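Local atomic coordinates of nicotinate-nucleotide diphosphorylase (Carboxylating) (Streptococcus pyogenes GA06023, PDB entry 5HUO), a protein that probably converts quinolinate and 5-phosphoribosyl 1-diphosphate into nicotinate mononucleotide, carbon dioxide and diphosphate, feeding the synthesis of NAD(+). Residues 67-72 against 307-312; 224-229 against 240-245; 163-168 against 295-300; 135-140 against 301-306; 40-45 against 86-91. One frame throughout, in Å; residues are numbered along the deposited sequence.

Interaction 1: 67-72 against 307-312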
# COMPACT_ATOMS: atom_id res chain seq x y z
N ALA A 67 17.46 -16.68 -24.22
CA ALA A 67 16.74 -16.74 -25.47
C ALA A 67 16.51 -15.34 -25.99
O ALA A 67 16.69 -14.36 -25.29
CB ALA A 67 15.43 -17.46 -25.27
N LYS A 68 16.13 -15.28 -27.25
CA LYS A 68 15.86 -14.03 -27.90
C LYS A 68 14.50 -14.11 -28.54
O LYS A 68 14.16 -15.11 -29.13
CB LYS A 68 16.90 -13.69 -28.95
CG LYS A 68 16.61 -12.40 -29.71
CD LYS A 68 17.85 -11.72 -30.33
CE LYS A 68 18.41 -12.42 -31.57
NZ LYS A 68 17.34 -12.77 -32.55
N VAL A 69 13.75 -13.01 -28.43
CA VAL A 69 12.44 -12.86 -29.06
C VAL A 69 12.37 -11.50 -29.68
O VAL A 69 12.94 -10.56 -29.18
CB VAL A 69 11.29 -12.85 -28.08
CG1 VAL A 69 9.97 -13.00 -28.83
CG2 VAL A 69 11.38 -14.01 -27.18
N SER A 70 11.62 -11.40 -30.76
CA SER A 70 11.49 -10.17 -31.52
C SER A 70 10.11 -9.53 -31.38
O SER A 70 9.09 -10.20 -31.43
CB SER A 70 11.81 -10.44 -32.99
OG SER A 70 13.16 -10.78 -33.12
N LEU A 71 10.13 -8.23 -31.24
CA LEU A 71 8.92 -7.45 -31.20
C LEU A 71 8.68 -6.86 -32.59
O LEU A 71 9.50 -6.10 -33.09
CB LEU A 71 9.04 -6.32 -30.20
CG LEU A 71 7.84 -5.35 -30.15
CD1 LEU A 71 6.56 -6.00 -29.66
CD2 LEU A 71 8.21 -4.18 -29.26
N PHE A 72 7.55 -7.21 -33.19
CA PHE A 72 7.19 -6.77 -34.52
C PHE A 72 5.95 -5.89 -34.50
O PHE A 72 4.96 -6.19 -33.84
CB PHE A 72 6.90 -7.97 -35.44
CG PHE A 72 8.10 -8.74 -35.83
CD1 PHE A 72 8.97 -8.23 -36.80
CD2 PHE A 72 8.38 -9.99 -35.25
CE1 PHE A 72 10.13 -8.92 -37.12
CE2 PHE A 72 9.51 -10.68 -35.61
CZ PHE A 72 10.39 -10.14 -36.54
N LYS A 307 7.44 -12.64 -31.56
CA LYS A 307 7.59 -13.88 -32.29
C LYS A 307 9.08 -14.15 -32.54
O LYS A 307 9.95 -13.31 -32.28
CB LYS A 307 6.82 -13.79 -33.65
CG LYS A 307 5.50 -14.53 -33.68
CD LYS A 307 4.48 -13.86 -34.58
CE LYS A 307 3.06 -14.46 -34.36
NZ LYS A 307 1.94 -13.63 -34.97
N GLY A 308 9.36 -15.33 -33.07
CA GLY A 308 10.70 -15.68 -33.47
C GLY A 308 11.60 -16.00 -32.30
O GLY A 308 12.78 -15.61 -32.28
N LEU A 309 11.07 -16.76 -31.37
CA LEU A 309 11.83 -17.18 -30.23
C LEU A 309 12.91 -18.18 -30.63
O LEU A 309 12.63 -19.17 -31.30
CB LEU A 309 10.95 -17.84 -29.20
CG LEU A 309 11.64 -18.40 -27.96
CD1 LEU A 309 12.21 -17.30 -27.13
CD2 LEU A 309 10.71 -19.18 -27.09
N THR A 310 14.15 -17.87 -30.27
CA THR A 310 15.30 -18.72 -30.55
C THR A 310 16.19 -18.72 -29.36
O THR A 310 16.40 -17.69 -28.74
CB THR A 310 16.11 -18.22 -31.77
OG1 THR A 310 16.66 -16.94 -31.47
CG2 THR A 310 15.25 -18.06 -33.00
N TYR A 311 16.83 -19.84 -29.12
CA TYR A 311 17.85 -19.93 -28.08
C TYR A 311 19.21 -19.38 -28.53
O TYR A 311 19.59 -19.50 -29.67
CB TYR A 311 18.03 -21.35 -27.66
CG TYR A 311 16.96 -21.85 -26.74
CD1 TYR A 311 16.93 -21.45 -25.40
CD2 TYR A 311 15.98 -22.73 -27.18
CE1 TYR A 311 15.97 -21.92 -24.53
CE2 TYR A 311 15.00 -23.20 -26.32
CZ TYR A 311 15.00 -22.80 -25.00
OH TYR A 311 14.05 -23.27 -24.14
N LEU A 312 19.90 -18.68 -27.63
CA LEU A 312 21.20 -18.12 -27.99
C LEU A 312 22.31 -19.17 -27.91
O LEU A 312 22.31 -20.01 -27.03
CB LEU A 312 21.56 -16.91 -27.15
CG LEU A 312 20.59 -15.78 -27.40
CD1 LEU A 312 21.14 -14.51 -26.78
CD2 LEU A 312 20.33 -15.56 -28.89
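The ring of Phe-72 lies obliquely beside Lys-307, its CE2 4.3 Å from Lys-307 O. At the other end the ring of Tyr-311 turns its CD1 to the methyl of Ala-67, CB to CD1 4.3 Å, and meets the ring of His-63 with the planes about 40° apart. Between the rings two antiparallel strands run side by side. Lys-68 N reaches Thr-310 O at 2.8 Å and Lys-68 O receives Thr-310 N; Ser-70 and Lys-307 form the second hydrogen-bonded pair, Lys-307 N to Ser-70 O being 2.9 Å. Val-69 alone spans what takes Gly-308 and Leu-309 on the other strand, a beta bulge. Gly-308 suits it, since its phi of 75° is easily adopted without a side chain. Leu-309 turns CG directly away from its own N (chi1 177°), which carries CD1 to Val-69 CG2 at 3.4 Å and Ala-67 CB at 3.7 Å. Small Ala-67 and branched Val-69 suit the buried face, resting on Val-122 and Leu-125 of helix 122-153; Tyr-311 touches Val-122 from an exposed position. Strand 66-73 continues the sheet to strand 114-119 on its other side, while strand 304-311 is outermost within the chain.

Interaction 2: 224-229 against 240-245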
# COMPACT_ATOMS: atom_id res chain seq x y z
N VAL A 224 -7.61 29.95 -15.56
CA VAL A 224 -9.06 29.88 -15.47
C VAL A 224 -9.60 29.82 -16.86
O VAL A 224 -9.28 30.66 -17.72
CB VAL A 224 -9.68 31.08 -14.75
CG1 VAL A 224 -11.20 31.09 -14.87
CG2 VAL A 224 -9.33 31.05 -13.28
N GLU A 225 -10.47 28.85 -17.03
CA GLU A 225 -11.16 28.62 -18.30
C GLU A 225 -12.67 28.62 -18.06
O GLU A 225 -13.13 28.24 -17.00
CB GLU A 225 -10.73 27.30 -18.94
CG GLU A 225 -11.37 27.00 -20.28
CD GLU A 225 -10.76 25.82 -21.04
OE1 GLU A 225 -9.75 25.27 -20.62
OE2 GLU A 225 -11.31 25.45 -22.09
N VAL A 226 -13.42 29.04 -19.07
CA VAL A 226 -14.89 29.02 -19.03
C VAL A 226 -15.46 28.39 -20.27
O VAL A 226 -15.09 28.79 -21.37
CB VAL A 226 -15.50 30.42 -19.01
CG1 VAL A 226 -17.00 30.32 -19.04
CG2 VAL A 226 -15.09 31.16 -17.78
N GLU A 227 -16.39 27.47 -20.06
CA GLU A 227 -17.20 26.89 -21.16
C GLU A 227 -18.40 27.75 -21.45
O GLU A 227 -19.18 28.04 -20.57
CB GLU A 227 -17.72 25.49 -20.85
CG GLU A 227 -16.66 24.45 -20.47
CD GLU A 227 -17.26 23.06 -20.21
OE1 GLU A 227 -18.53 22.95 -20.12
OE2 GLU A 227 -16.44 22.09 -20.11
N VAL A 228 -18.53 28.13 -22.70
CA VAL A 228 -19.52 29.10 -23.15
C VAL A 228 -20.30 28.56 -24.34
O VAL A 228 -19.72 28.06 -25.30
CB VAL A 228 -18.82 30.41 -23.50
CG1 VAL A 228 -19.76 31.43 -24.07
CG2 VAL A 228 -18.16 30.97 -22.26
N GLU A 229 -21.62 28.65 -24.27
CA GLU A 229 -22.51 28.18 -25.39
C GLU A 229 -23.08 29.31 -26.24
O GLU A 229 -23.66 29.05 -27.27
CB GLU A 229 -23.67 27.33 -24.85
CG GLU A 229 -23.20 26.08 -24.12
CD GLU A 229 -24.32 25.11 -23.77
OE1 GLU A 229 -25.35 25.11 -24.47
OE2 GLU A 229 -24.17 24.35 -22.79
N ALA A 240 -14.12 39.96 -18.84
CA ALA A 240 -13.69 39.56 -17.48
C ALA A 240 -12.18 39.18 -17.38
O ALA A 240 -11.64 39.08 -16.29
CB ALA A 240 -14.55 38.42 -16.95
N GLY A 241 -11.53 38.95 -18.51
CA GLY A 241 -10.07 38.71 -18.57
C GLY A 241 -9.63 37.28 -18.32
O GLY A 241 -8.51 37.06 -17.86
N VAL A 242 -10.50 36.30 -18.60
CA VAL A 242 -10.16 34.86 -18.42
C VAL A 242 -9.05 34.46 -19.35
O VAL A 242 -8.74 35.17 -20.32
CB VAL A 242 -11.30 33.87 -18.65
CG1 VAL A 242 -12.30 34.03 -17.56
CG2 VAL A 242 -11.88 34.01 -20.04
N ASP A 243 -8.44 33.32 -19.01
CA ASP A 243 -7.27 32.84 -19.74
C ASP A 243 -7.66 32.11 -21.00
O ASP A 243 -7.02 32.25 -22.04
CB ASP A 243 -6.46 31.98 -18.83
CG ASP A 243 -5.95 32.75 -17.63
OD1 ASP A 243 -5.25 33.78 -17.85
OD2 ASP A 243 -6.18 32.32 -16.49
N ILE A 244 -8.73 31.35 -20.88
CA ILE A 244 -9.19 30.49 -21.97
C ILE A 244 -10.69 30.43 -22.03
O ILE A 244 -11.35 30.25 -21.02
CB ILE A 244 -8.71 29.05 -21.81
CG1 ILE A 244 -7.20 29.03 -21.61
CG2 ILE A 244 -9.14 28.22 -23.04
CD1 ILE A 244 -6.62 27.65 -21.36
N ILE A 245 -11.22 30.59 -23.23
CA ILE A 245 -12.67 30.48 -23.47
C ILE A 245 -12.93 29.26 -24.32
O ILE A 245 -12.27 29.08 -25.35
CB ILE A 245 -13.23 31.71 -24.18
CG1 ILE A 245 -13.04 32.94 -23.29
CG2 ILE A 245 -14.70 31.51 -24.51
CD1 ILE A 245 -13.49 34.24 -23.92
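The CG1 methyl of Val-242 is the bump of this contact, fitting between two valines of the neighbouring strand: it lies 4.1 Å from Val-224 CG1 and 4.0 Å from Val-226 CG2, each pair of side chains meeting at about a right angle. Ile-211 of helix 207-217 packs on Val-226 and Val-242 as well. Further along the same face, Val-228 CG2 touches Ile-245 CG2, and both residues pack against alanines of helix 231-240, small enough to let the helix sit close. Strand 224-228, that helix and strand 244-248 form a beta-alpha-beta unit of the parallel sheet in the C-terminal domain, and Gly-241 ends the helix in a Schellman motif through its positive phi. On the other face the aliphatic part of Glu-225 lies against Ile-244, methylene CG 3.7 Å from Ile-244 CB, while the carboxyl carbon CD is 3.5 Å from Ile-244 CG2. Phe-220 of the third subunit also packs on Ile-244. Where the strands begin, Val-224 O accepts from both Asp-243 N and Ile-244 N; further on Val-226 N bonds to Ile-244 O. Asp-243 sets CG opposite its carbonyl carbon (chi1 -62°), bringing OD2 to Val-224 N at 2.9 Å through its anti lone pair while it also pairs with Arg-215.

Interaction 3: 163-168 against 295-300. With SO4 (sulfate ion), chain J; SO4 (sulfate ion), chain I.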
# COMPACT_ATOMS: atom_id res chain seq x y z
N THR A 163 -8.21 15.46 -22.85
CA THR A 163 -9.24 15.78 -21.82
C THR A 163 -9.02 14.92 -20.57
O THR A 163 -8.01 14.22 -20.44
CB THR A 163 -10.66 15.47 -22.36
OG1 THR A 163 -10.78 14.07 -22.64
CG2 THR A 163 -10.95 16.24 -23.61
N ARG A 164 -9.99 14.95 -19.67
CA ARG A 164 -9.99 14.08 -18.50
C ARG A 164 -10.76 12.83 -18.72
O ARG A 164 -11.07 12.11 -17.79
CB ARG A 164 -10.53 14.81 -17.29
CG ARG A 164 -9.48 15.67 -16.61
CD ARG A 164 -10.11 16.69 -15.66
NE ARG A 164 -10.94 16.08 -14.61
CZ ARG A 164 -12.24 16.30 -14.49
NH1 ARG A 164 -12.92 17.09 -15.36
NH2 ARG A 164 -12.89 15.74 -13.53
N LYS A 165 -11.16 12.58 -19.96
CA LYS A 165 -11.97 11.38 -20.28
C LYS A 165 -11.01 10.27 -20.60
O LYS A 165 -10.81 9.89 -21.77
CB LYS A 165 -12.89 11.68 -21.42
CG LYS A 165 -13.81 12.82 -21.08
CD LYS A 165 -14.88 12.97 -22.11
CE LYS A 165 -15.68 14.22 -21.84
NZ LYS A 165 -16.90 14.26 -22.72
N THR A 166 -10.37 9.81 -19.54
CA THR A 166 -9.24 8.88 -19.62
C THR A 166 -9.56 7.58 -18.89
O THR A 166 -10.51 7.46 -18.16
CB THR A 166 -8.00 9.46 -18.99
OG1 THR A 166 -8.29 9.92 -17.66
CG2 THR A 166 -7.48 10.62 -19.82
N THR A 167 -8.76 6.59 -19.16
CA THR A 167 -9.00 5.26 -18.58
C THR A 167 -8.55 5.34 -17.14
O THR A 167 -7.44 5.77 -16.91
CB THR A 167 -8.14 4.18 -19.29
OG1 THR A 167 -8.39 4.23 -20.70
CG2 THR A 167 -8.53 2.84 -18.78
N PRO A 168 -9.40 4.98 -16.19
CA PRO A 168 -9.05 5.21 -14.80
C PRO A 168 -7.72 4.61 -14.44
O PRO A 168 -7.37 3.52 -14.88
CB PRO A 168 -10.15 4.49 -14.04
CG PRO A 168 -11.30 4.59 -14.92
CD PRO A 168 -10.78 4.53 -16.32
N LEU A 295 -9.79 10.61 -28.26
CA LEU A 295 -8.36 10.26 -28.31
C LEU A 295 -7.96 9.32 -27.20
O LEU A 295 -7.07 8.47 -27.39
CB LEU A 295 -7.50 11.52 -28.21
CG LEU A 295 -7.58 12.45 -29.42
CD1 LEU A 295 -6.65 13.63 -29.18
CD2 LEU A 295 -7.19 11.71 -30.69
N THR A 296 -8.61 9.46 -26.05
CA THR A 296 -8.28 8.64 -24.88
C THR A 296 -9.37 7.67 -24.49
O THR A 296 -9.07 6.57 -24.06
CB THR A 296 -7.91 9.52 -23.67
OG1 THR A 296 -8.93 10.52 -23.48
CG2 THR A 296 -6.62 10.19 -23.91
N HIS A 297 -10.63 8.02 -24.69
CA HIS A 297 -11.72 7.07 -24.25
C HIS A 297 -12.12 6.00 -25.27
O HIS A 297 -12.79 5.04 -24.93
CB HIS A 297 -12.96 7.78 -23.64
CG HIS A 297 -13.78 8.59 -24.59
ND1 HIS A 297 -14.27 8.09 -25.78
CD2 HIS A 297 -14.25 9.86 -24.49
CE1 HIS A 297 -15.00 9.02 -26.39
NE2 HIS A 297 -14.99 10.11 -25.64
N SER A 298 -11.72 6.19 -26.54
CA SER A 298 -12.20 5.37 -27.68
C SER A 298 -11.09 5.10 -28.72
O SER A 298 -11.36 4.96 -29.91
CB SER A 298 -13.38 6.05 -28.38
OG SER A 298 -14.54 6.03 -27.56
N ALA A 299 -9.87 4.95 -28.24
CA ALA A 299 -8.76 4.67 -29.11
C ALA A 299 -8.65 3.20 -29.36
O ALA A 299 -8.74 2.42 -28.45
CB ALA A 299 -7.48 5.16 -28.48
N LYS A 300 -8.48 2.82 -30.61
CA LYS A 300 -8.23 1.43 -30.97
C LYS A 300 -6.82 1.10 -30.60
O LYS A 300 -5.96 1.95 -30.70
CB LYS A 300 -8.46 1.22 -32.46
CG LYS A 300 -9.93 1.17 -32.80
CD LYS A 300 -10.14 0.99 -34.31
CE LYS A 300 -11.61 0.72 -34.71
NZ LYS A 300 -11.75 0.09 -36.07
S SO4 J . -11.60 18.68 -18.97
O1 SO4 J . -11.91 19.20 -20.33
O2 SO4 J . -10.15 18.36 -18.88
O3 SO4 J . -11.89 19.62 -17.87
O4 SO4 J . -12.46 17.51 -18.79
S SO4 I . -15.80 14.14 -26.47
O1 SO4 I . -16.24 14.32 -27.86
O2 SO4 I . -14.52 14.82 -26.31
O3 SO4 I . -16.70 14.86 -25.59
O4 SO4 I . -15.74 12.72 -26.06
O HOH W 1 -9.06 12.96 -24.34
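Lys-165 and Thr-296 join two elements that follow parallel strands 159-161 and 289-291 of the alpha/beta domain, a loop and the short helix 294-297. Sulfates bound here probably come from the crystallisation liquor, but may mark where anionic groups of the substrates bind. The loop is shaped by an ST turn, in which Thr-163 OG1 accepts Lys-165 N at 3.1 Å, followed by an inverse gamma turn centred on Lys-165. The second turn presents Lys-165 O to the helix, where Thr-296 OG1 donates to it at 2.6 Å from a position 49° out of the carbonyl plane. Threonine suits this place: Gly-293 O is also within hydrogen-bonding reach, so two carbonyls compete for one proton; a water that reaches Thr-163 OG1 donates to the same hydroxyl, and the threonine's carbons lie beside Thr-166 CG2. His-297 follows with its ring edge toward the loop, CD2 3.8 Å from Lys-165 CB. Bonds at both nitrogens fix the ring's rotation: ND1 pairs with Ser-298 OG at 2.7 Å, and NE2 donates to sulfate O4, also at 2.7 Å. Ser-298 OG in turn meets Ser-301 N of the second subunit, which thus backs the histidine. Arg-164 faces another sulfate, to which NH1 makes a weak, long bond, while its NH2 pairs with Asp-49 of the second subunit. Lys-165, extended beyond CG, runs alongside His-297 until its NZ reaches O3 of the histidine's sulfate at 2.9 Å.

Interaction 4: 135-140 against 301-306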
# COMPACT_ATOMS: atom_id res chain seq x y z
N PHE A 135 0.43 -2.76 -22.63
CA PHE A 135 0.80 -1.35 -22.49
C PHE A 135 1.12 -0.77 -23.85
O PHE A 135 0.54 0.18 -24.26
CB PHE A 135 1.96 -1.15 -21.53
CG PHE A 135 1.55 -1.09 -20.08
CD1 PHE A 135 1.03 0.03 -19.55
CD2 PHE A 135 1.67 -2.24 -19.25
CE1 PHE A 135 0.60 0.06 -18.24
CE2 PHE A 135 1.27 -2.20 -17.93
CZ PHE A 135 0.73 -1.04 -17.43
N LEU A 136 2.03 -1.41 -24.55
CA LEU A 136 2.52 -0.91 -25.85
C LEU A 136 1.42 -0.74 -26.88
O LEU A 136 1.35 0.27 -27.57
CB LEU A 136 3.56 -1.83 -26.40
CG LEU A 136 4.29 -1.28 -27.64
CD1 LEU A 136 5.26 -0.19 -27.25
CD2 LEU A 136 5.02 -2.40 -28.36
N GLN A 137 0.53 -1.69 -26.95
CA GLN A 137 -0.58 -1.64 -27.92
C GLN A 137 -1.47 -0.49 -27.61
O GLN A 137 -1.89 0.25 -28.50
CB GLN A 137 -1.35 -2.93 -27.93
CG GLN A 137 -0.62 -4.01 -28.71
CD GLN A 137 -1.34 -5.30 -28.74
OE1 GLN A 137 -2.36 -5.47 -28.04
NE2 GLN A 137 -0.80 -6.26 -29.46
N HIS A 138 -1.76 -0.31 -26.35
CA HIS A 138 -2.75 0.72 -25.91
C HIS A 138 -2.21 2.14 -26.17
O HIS A 138 -2.91 3.00 -26.74
CB HIS A 138 -3.06 0.53 -24.41
CG HIS A 138 -4.00 1.52 -23.84
ND1 HIS A 138 -5.35 1.49 -24.08
CD2 HIS A 138 -3.81 2.57 -22.99
CE1 HIS A 138 -5.96 2.48 -23.43
NE2 HIS A 138 -5.04 3.15 -22.76
N LEU A 139 -0.96 2.35 -25.77
CA LEU A 139 -0.37 3.64 -25.88
C LEU A 139 -0.10 3.96 -27.37
O LEU A 139 -0.26 5.12 -27.81
CB LEU A 139 0.90 3.74 -25.04
CG LEU A 139 0.66 3.54 -23.55
CD1 LEU A 139 1.94 3.71 -22.78
CD2 LEU A 139 -0.31 4.52 -22.99
N SER A 140 0.37 2.99 -28.14
CA SER A 140 0.64 3.24 -29.55
C SER A 140 -0.66 3.54 -30.33
O SER A 140 -0.71 4.31 -31.26
CB SER A 140 1.38 2.05 -30.16
OG SER A 140 2.71 1.96 -29.63
N SER A 301 -6.54 -0.10 -30.13
CA SER A 301 -5.16 -0.39 -29.82
C SER A 301 -4.45 -0.72 -31.13
O SER A 301 -5.07 -1.13 -32.06
CB SER A 301 -4.98 -1.44 -28.71
OG SER A 301 -5.71 -2.56 -29.04
N LEU A 302 -3.14 -0.52 -31.17
CA LEU A 302 -2.36 -0.82 -32.35
C LEU A 302 -1.75 -2.20 -32.22
O LEU A 302 -1.11 -2.52 -31.23
CB LEU A 302 -1.24 0.20 -32.51
CG LEU A 302 -0.56 0.24 -33.87
CD1 LEU A 302 -1.49 0.97 -34.83
CD2 LEU A 302 0.78 1.00 -33.78
N ASP A 303 -1.88 -3.01 -33.27
CA ASP A 303 -1.42 -4.39 -33.23
C ASP A 303 0.15 -4.57 -33.32
O ASP A 303 0.84 -3.89 -34.15
CB ASP A 303 -2.15 -5.18 -34.30
CG ASP A 303 -2.06 -6.73 -34.09
OD1 ASP A 303 -1.73 -7.21 -32.97
OD2 ASP A 303 -2.32 -7.47 -35.06
N PHE A 304 0.69 -5.38 -32.41
CA PHE A 304 2.08 -5.81 -32.39
C PHE A 304 2.07 -7.32 -32.08
O PHE A 304 1.08 -7.83 -31.60
CB PHE A 304 2.92 -5.17 -31.27
CG PHE A 304 3.21 -3.71 -31.43
CD1 PHE A 304 2.25 -2.74 -31.07
CD2 PHE A 304 4.41 -3.28 -31.90
CE1 PHE A 304 2.51 -1.40 -31.20
CE2 PHE A 304 4.70 -1.93 -32.03
CZ PHE A 304 3.75 -0.99 -31.68
N SER A 305 3.19 -8.00 -32.34
CA SER A 305 3.36 -9.33 -31.85
C SER A 305 4.81 -9.58 -31.48
O SER A 305 5.71 -8.94 -31.93
CB SER A 305 2.91 -10.35 -32.87
OG SER A 305 3.97 -10.63 -33.79
N MET A 306 5.00 -10.54 -30.59
CA MET A 306 6.33 -11.03 -30.18
C MET A 306 6.46 -12.44 -30.70
O MET A 306 5.69 -13.33 -30.33
CB MET A 306 6.49 -11.04 -28.69
CG MET A 306 6.98 -9.74 -28.17
SD MET A 306 6.99 -9.65 -26.37
CE MET A 306 7.87 -11.13 -25.87
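Gln-137 lies along the strand lead-in from root to tip. Its CB meets Leu-302 O at 3.3 Å and Ser-301 CB; CG passes close to the same oxygen and stands at the edge of the Phe-304 ring, 3.9 Å from CD1; CD is 3.7 Å from Leu-302 O. With the chain fully extended (chi2 180°), amide and ring run in opposite directions, their planes only 23° apart, and NE2 makes a weak hydrogen bond to Phe-304 O at 3.3 Å. The glutamine backbone shares the work: Gln-137 O accepts Leu-302 N at 3.0 Å, the donor standing above the carbonyl plane. This places the chain, on its way back from the C-terminal domain to the N-terminal sheet, against the long helix 122-153. Phenylalanine suits position 304 because its flat face accepts Leu-136 CD2 over its centre in a CH-pi contact, 3.5 Å from the centroid. Ser-140 CB approaches the ring edge and also touches Leu-302 CD2 at 3.8 Å, while the Ser-140 hydroxyl turns to Ala-80 O. Ser-301 OG bonds to His-297 O of the second subunit.

Interaction 5: 40-45 against 86-91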
# COMPACT_ATOMS: atom_id res chain seq x y z
N ASP A 40 4.98 1.27 -10.01
CA ASP A 40 3.90 0.69 -9.19
C ASP A 40 2.79 0.15 -10.02
O ASP A 40 2.25 -0.91 -9.72
CB ASP A 40 3.36 1.66 -8.18
CG ASP A 40 4.30 1.87 -7.02
OD1 ASP A 40 5.06 0.93 -6.64
OD2 ASP A 40 4.32 3.01 -6.49
N THR A 41 2.48 0.87 -11.09
CA THR A 41 1.41 0.48 -12.04
C THR A 41 1.76 -0.79 -12.80
O THR A 41 0.92 -1.70 -12.93
CB THR A 41 1.20 1.59 -13.09
OG1 THR A 41 0.84 2.80 -12.47
CG2 THR A 41 0.15 1.24 -14.04
N LEU A 42 2.99 -0.88 -13.27
CA LEU A 42 3.45 -2.09 -13.99
C LEU A 42 3.53 -3.33 -13.09
O LEU A 42 3.11 -4.40 -13.47
CB LEU A 42 4.79 -1.89 -14.67
CG LEU A 42 5.01 -0.71 -15.63
CD1 LEU A 42 6.14 -1.03 -16.57
CD2 LEU A 42 3.82 -0.33 -16.40
N LYS A 43 4.01 -3.14 -11.87
CA LYS A 43 4.00 -4.22 -10.92
C LYS A 43 2.58 -4.74 -10.71
O LYS A 43 2.35 -5.94 -10.66
CB LYS A 43 4.58 -3.80 -9.59
CG LYS A 43 6.08 -3.74 -9.65
CD LYS A 43 6.67 -3.62 -8.26
CE LYS A 43 7.49 -2.37 -8.09
NZ LYS A 43 8.42 -2.57 -6.95
N ALA A 44 1.64 -3.82 -10.51
CA ALA A 44 0.29 -4.21 -10.25
C ALA A 44 -0.22 -5.04 -11.40
O ALA A 44 -0.97 -6.01 -11.22
CB ALA A 44 -0.58 -2.99 -10.01
N ALA A 45 0.18 -4.63 -12.58
CA ALA A 45 -0.29 -5.27 -13.79
C ALA A 45 0.25 -6.69 -13.92
O ALA A 45 -0.45 -7.60 -14.39
CB ALA A 45 0.07 -4.44 -15.03
N GLN A 86 9.51 -2.07 -22.24
CA GLN A 86 10.79 -2.59 -21.75
C GLN A 86 10.78 -2.81 -20.23
O GLN A 86 11.34 -3.78 -19.71
CB GLN A 86 11.96 -1.65 -22.12
CG GLN A 86 12.21 -1.64 -23.60
CD GLN A 86 13.39 -0.80 -24.02
OE1 GLN A 86 13.22 0.21 -24.70
NE2 GLN A 86 14.58 -1.18 -23.61
N ARG A 87 10.19 -1.85 -19.53
CA ARG A 87 10.25 -1.81 -18.06
C ARG A 87 9.51 -2.97 -17.43
O ARG A 87 9.88 -3.47 -16.41
CB ARG A 87 9.72 -0.46 -17.54
CG ARG A 87 9.87 -0.29 -16.05
CD ARG A 87 11.31 -0.34 -15.60
NE ARG A 87 11.43 -0.08 -14.19
CZ ARG A 87 12.42 -0.51 -13.41
NH1 ARG A 87 12.41 -0.27 -12.12
NH2 ARG A 87 13.42 -1.18 -13.87
N VAL A 88 8.49 -3.43 -18.10
CA VAL A 88 7.74 -4.60 -17.62
C VAL A 88 8.70 -5.79 -17.44
O VAL A 88 8.63 -6.50 -16.43
CB VAL A 88 6.62 -5.01 -18.57
CG1 VAL A 88 5.97 -6.30 -18.11
CG2 VAL A 88 5.56 -3.94 -18.65
N PHE A 89 9.57 -6.00 -18.42
CA PHE A 89 10.56 -7.13 -18.36
C PHE A 89 11.59 -6.91 -17.27
O PHE A 89 11.89 -7.77 -16.50
CB PHE A 89 11.30 -7.31 -19.68
CG PHE A 89 10.41 -7.70 -20.81
CD1 PHE A 89 10.11 -9.02 -21.05
CD2 PHE A 89 9.83 -6.73 -21.62
CE1 PHE A 89 9.24 -9.37 -22.06
CE2 PHE A 89 8.96 -7.07 -22.65
CZ PHE A 89 8.69 -8.40 -22.87
N THR A 90 12.07 -5.71 -17.20
CA THR A 90 13.14 -5.31 -16.30
C THR A 90 12.79 -5.33 -14.80
O THR A 90 13.63 -5.60 -13.96
CB THR A 90 13.61 -3.93 -16.72
OG1 THR A 90 14.32 -4.10 -17.93
CG2 THR A 90 14.54 -3.38 -15.79
N LEU A 91 11.55 -5.01 -14.46
CA LEU A 91 11.05 -5.19 -13.10
C LEU A 91 10.94 -6.67 -12.67
O LEU A 91 11.11 -7.00 -11.50
CB LEU A 91 9.67 -4.64 -12.98
CG LEU A 91 9.54 -3.14 -12.99
CD1 LEU A 91 8.06 -2.81 -13.12
CD2 LEU A 91 10.10 -2.54 -11.71
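Leu-42 points from its helix straight at the neighbouring one and meets Val-88 at about a right angle, its CD1 3.6 Å from Val-88 CG2. The same CD1 lies over the root of Arg-87, 3.8 Å from CB. Leu-91 reaches back from the second helix: its CD1 comes 3.7 Å from Leu-42 CB and 4.1 Å from Lys-43 CG, and it crosses the lysine chain squarely as well. The tip of Leu-91 thus lies against the base of Leu-42, while the tip of Leu-42 goes to Val-88 and Arg-87. Helices 35-49 and 82-92 run at 71° to each other, with short-segment axes 9.9 Å apart, so that contact is confined to a small patch. Leucine fits because it is long enough to place CD1 on the other helix, where Val-88 CG2 and Arg-87 CB and CG form an aliphatic surface. Behind the patch Leu-42 rests on Phe-135 of helix 122-153, and Phe-89 of helix 82-92 packs on Cys-128 and Ala-132 of that same long helix. The guanidinium of Arg-87 has Leu-91 CD2 over one face, while its NH1 forms a salt bridge to Asp-39 that also joins the two helices. Side chains of the two segments meet carbon to carbon, which implies that their fit rests on shape and burial.

Along the chain, interaction 5 closes first, crossing interaction 1, since 67-72 lies between its segments; interaction 2 nests inside the loop of interaction 3, which lies within that of interaction 4, itself inside interaction 1. Interactions 1 and 4 share strand 304-311 and touch, Phe-72 N lying 2.8 Å from Ser-305 O, a probable hydrogen bond. Interaction 5 touches interaction 4 through Phe-135, whose ring packs on Leu-42. Interactions 3 and 4, with centres about 16 Å apart, follow each other where the chain leaves helix 294-297 for that strand, and both touch the second subunit. Interaction 2 stands apart, its centre about 54 Å from that of interaction 1. The C-terminal strand thus returns to the N-terminal sheet, binding the two domains together.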